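Local coordinates for protein proline iminopeptidase (Streptomyces halstedii, PDB 3WMR) that probably acts as an amidohydrolase of the peptidase S33 family, with an alpha/beta hydrolase fold and a hydrophobic tunnel for polyketide substrates, at residues A[164-167]-A[168-171]; A[155-158]-A[159-163]. All blocks are in the same frame, centred on the assembly; numbering follows the deposited sequence.

Contact 1. Residues A[164-167]-A[168-171]; sequences RLRA and LLPP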
# COMPACT_ATOMS: atom_id res chain seq x y z
N ARG A 164 -10.57 18.20 2.56
CA ARG A 164 -11.39 18.56 1.41
C ARG A 164 -12.51 17.53 1.21
O ARG A 164 -13.70 17.88 1.10
CB ARG A 164 -10.52 18.67 0.16
CG ARG A 164 -11.20 19.39 -0.99
CD ARG A 164 -10.28 19.54 -2.20
NE ARG A 164 -9.84 18.24 -2.71
CZ ARG A 164 -10.60 17.38 -3.41
NH1 ARG A 164 -11.87 17.65 -3.69
NH2 ARG A 164 -10.08 16.23 -3.81
N LEU A 165 -12.14 16.25 1.21
CA LEU A 165 -13.12 15.17 1.01
C LEU A 165 -14.13 15.08 2.15
O LEU A 165 -15.32 14.82 1.92
CB LEU A 165 -12.39 13.82 0.89
CG LEU A 165 -11.44 13.69 -0.30
CD1 LEU A 165 -10.79 12.31 -0.24
CD2 LEU A 165 -12.17 13.91 -1.62
N ARG A 166 -13.64 15.32 3.37
CA ARG A 166 -14.48 15.27 4.56
C ARG A 166 -15.53 16.38 4.55
O ARG A 166 -16.66 16.15 4.96
CB ARG A 166 -13.64 15.32 5.84
CG ARG A 166 -12.92 14.02 6.19
CD ARG A 166 -11.83 14.27 7.25
NE ARG A 166 -12.39 14.82 8.49
CZ ARG A 166 -12.17 14.36 9.72
NH1 ARG A 166 -11.34 13.36 9.93
NH2 ARG A 166 -12.76 14.94 10.76
N ALA A 167 -15.15 17.56 4.07
CA ALA A 167 -16.09 18.67 3.85
C ALA A 167 -17.22 18.36 2.84
O ALA A 167 -18.20 19.10 2.78
CB ALA A 167 -15.34 19.93 3.40
N LEU A 168 -17.06 17.31 2.03
CA LEU A 168 -18.13 16.88 1.09
C LEU A 168 -19.04 15.80 1.68
O LEU A 168 -20.01 15.39 1.05
CB LEU A 168 -17.51 16.38 -0.22
CG LEU A 168 -16.73 17.43 -1.01
CD1 LEU A 168 -15.87 16.78 -2.08
CD2 LEU A 168 -17.67 18.46 -1.63
N LEU A 169 -18.73 15.34 2.89
CA LEU A 169 -19.62 14.42 3.60
C LEU A 169 -20.83 15.18 4.14
O LEU A 169 -20.77 16.41 4.25
CB LEU A 169 -18.88 13.76 4.76
CG LEU A 169 -17.74 12.82 4.36
CD1 LEU A 169 -17.01 12.37 5.60
CD2 LEU A 169 -18.27 11.61 3.59
N PRO A 170 -21.91 14.46 4.50
CA PRO A 170 -23.05 15.12 5.15
C PRO A 170 -22.64 15.86 6.43
O PRO A 170 -21.74 15.41 7.15
CB PRO A 170 -24.00 13.96 5.47
CG PRO A 170 -23.62 12.88 4.53
CD PRO A 170 -22.14 13.02 4.31
N PRO A 171 -23.28 17.01 6.72
CA PRO A 171 -22.90 17.78 7.90
C PRO A 171 -22.87 16.96 9.20
O PRO A 171 -21.92 17.07 9.96
CB PRO A 171 -23.96 18.88 7.95
CG PRO A 171 -24.32 19.09 6.52
CD PRO A 171 -24.30 17.72 5.91
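L168 N donates to L165 O at 3.0 Å, and one residue further on L169 N reaches R166 O, also at 3.0 Å. Both bonds span three residues instead of four, and in each the donor stands well above the carbonyl plane, by 65° at L165 O and 63° at R166 O, so the carbonyls are approached over their faces. The leucine side chains follow their own amides. With chi1 at -66°, L169 CG sits beside its backbone N and is thereby carried to 3.6 Å from R166 O, and L169 CD1 comes to 4.4 Å from R166 CG. L168 turns the same way, its CB 3.4 Å from L165 O and its CD1 obliquely placed 4.4 Å from R164 NH1. The charged ends of the arginines are engaged with glutamates: R164 NH2 forms a salt bridge with E161, R166 NH2 with E181 of helix 171-183. L168 O accepts from R201 and L169 O from Q174. The R166-L169 segment is a type I beta turn, leading from helix 155-166 to P170 at the N-cap of helix 171-183, a helix-to-helix connection in what is probably the helical cap of this S33 hydrolase.

Contact 2. Residues A[155-158]-A[159-163]; sequences MKIW and LQEMA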
# COMPACT_ATOMS: atom_id res chain seq x y z
N MET A 155 2.22 12.82 3.05
CA MET A 155 1.14 12.77 4.03
C MET A 155 0.61 14.16 4.40
O MET A 155 -0.52 14.28 4.88
CB MET A 155 1.58 12.00 5.28
CG MET A 155 1.98 10.56 4.99
SD MET A 155 0.85 9.63 3.93
CE MET A 155 -0.61 9.43 4.99
N LYS A 156 1.39 15.21 4.14
CA LYS A 156 0.89 16.57 4.32
C LYS A 156 -0.20 16.90 3.32
O LYS A 156 -1.27 17.40 3.70
CB LYS A 156 2.01 17.61 4.17
CG LYS A 156 2.99 17.60 5.30
CD LYS A 156 3.99 18.76 5.18
CE LYS A 156 5.10 18.62 6.20
NZ LYS A 156 4.57 18.69 7.60
N ILE A 157 0.07 16.62 2.05
CA ILE A 157 -0.92 16.82 1.01
C ILE A 157 -2.10 15.87 1.27
O ILE A 157 -3.25 16.26 1.09
CB ILE A 157 -0.34 16.57 -0.40
CG1 ILE A 157 0.80 17.56 -0.72
CG2 ILE A 157 -1.43 16.73 -1.45
CD1 ILE A 157 1.57 17.23 -1.98
N TRP A 158 -1.81 14.65 1.71
CA TRP A 158 -2.87 13.69 2.08
C TRP A 158 -3.83 14.33 3.07
O TRP A 158 -5.01 14.40 2.80
CB TRP A 158 -2.25 12.42 2.67
CG TRP A 158 -3.23 11.30 3.06
CD1 TRP A 158 -3.78 11.11 4.28
CD2 TRP A 158 -3.68 10.21 2.24
NE1 TRP A 158 -4.55 9.98 4.28
CE2 TRP A 158 -4.54 9.43 3.03
CE3 TRP A 158 -3.46 9.84 0.91
CZ2 TRP A 158 -5.16 8.28 2.54
CZ3 TRP A 158 -4.09 8.69 0.42
CH2 TRP A 158 -4.93 7.93 1.23
N LEU A 159 -3.32 14.85 4.19
CA LEU A 159 -4.18 15.45 5.20
C LEU A 159 -4.96 16.67 4.71
O LEU A 159 -6.10 16.85 5.11
CB LEU A 159 -3.41 15.77 6.49
CG LEU A 159 -3.22 14.55 7.41
CD1 LEU A 159 -2.26 14.88 8.54
CD2 LEU A 159 -4.57 14.06 7.93
N GLN A 160 -4.38 17.48 3.84
CA GLN A 160 -5.15 18.58 3.21
C GLN A 160 -6.31 18.04 2.37
O GLN A 160 -7.45 18.55 2.41
CB GLN A 160 -4.22 19.45 2.35
CG GLN A 160 -3.26 20.23 3.22
CD GLN A 160 -2.09 20.86 2.49
OE1 GLN A 160 -1.73 20.47 1.38
NE2 GLN A 160 -1.48 21.84 3.13
N GLU A 161 -6.03 17.00 1.61
CA GLU A 161 -7.04 16.42 0.76
C GLU A 161 -8.13 15.69 1.56
O GLU A 161 -9.30 15.75 1.18
CB GLU A 161 -6.40 15.52 -0.32
CG GLU A 161 -5.70 16.34 -1.40
CD GLU A 161 -6.69 17.10 -2.26
OE1 GLU A 161 -7.29 16.49 -3.18
OE2 GLU A 161 -6.88 18.31 -2.01
N MET A 162 -7.76 15.06 2.67
CA MET A 162 -8.76 14.46 3.57
C MET A 162 -9.77 15.51 4.07
O MET A 162 -10.97 15.27 4.08
CB MET A 162 -8.10 13.81 4.78
CG MET A 162 -7.22 12.60 4.50
SD MET A 162 -7.93 11.32 3.45
CE MET A 162 -7.29 11.77 1.84
N ALA A 163 -9.27 16.67 4.48
CA ALA A 163 -10.13 17.77 4.92
C ALA A 163 -11.07 18.19 3.79
O ALA A 163 -12.24 18.47 4.02
CB ALA A 163 -9.28 18.95 5.39
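M162 lays its thioether over one face of the W158 indole: CE is 3.9 Å from the centroid of the five-membered ring and 14° off its normal, a CH-pi contact, while SD at 4.1 Å from the same centroid completes a Met-aromatic pair. M162 CG lies on the same face, above the CD1-NE1 side of the ring, 3.8 Å from W158 CD1. Bends at chi2 and chi3 (95°) fold the methyl back over the ring. The opposite face receives M155 CE, offset toward the rim. With W158 CG anti to the backbone N (chi1 -178°), the indole reaches out between these two methionine methyls, and its NE1 is bonded to E235 O, which helps fix the ring's rotation. Were an alanine here in place of W158, both methionine methyls would probably lose the surface they rest on, and E235 O its indole donor. One helical turn underlies the arrangement: M162 N to W158 O at 2.8 Å and E161 N to I157 O at 2.9 Å are both nearly straight on to the carbonyl, in the i to i+4 pattern of an alpha helix. This helix follows strand 143-149 of the alpha/beta hydrolase sheet, where the cap of the fold is probably inserted. Away from the indole, I157 CG2 meets E161 CG at 4.3 Å, and the extended Q160 chain passes K156 O, its CG 3.5 Å away. E161 OE1 is hydrogen-bonded to T269 OG1, while K156 NZ pairs with D244. M155 is hydrogen-bonded through its backbone to W245, a residue of the ligand pocket.

Overall arrangement
Contacts 2 and 1 follow in series along helix 155-166, their centres 13 Å apart, contact 2 nearer the chain centre (about 17 Å between centres) and contact 1 further out (about 24 Å). Their segments adjoin at A163-R164 on this one continuous helix. Contact 2 stands close to the predicted catalytic residues: the W158 side chain is about 4 Å from that of H293 and about 5 Å from that of D266. Contact 1 comes near through L165, whose side chain is about 8 Å from that of D266. The M155 side chain lies about 8 Å from the bound P4G. The helix thus runs from the region of active site and ligand outward to the turn that leads into helix 171-183.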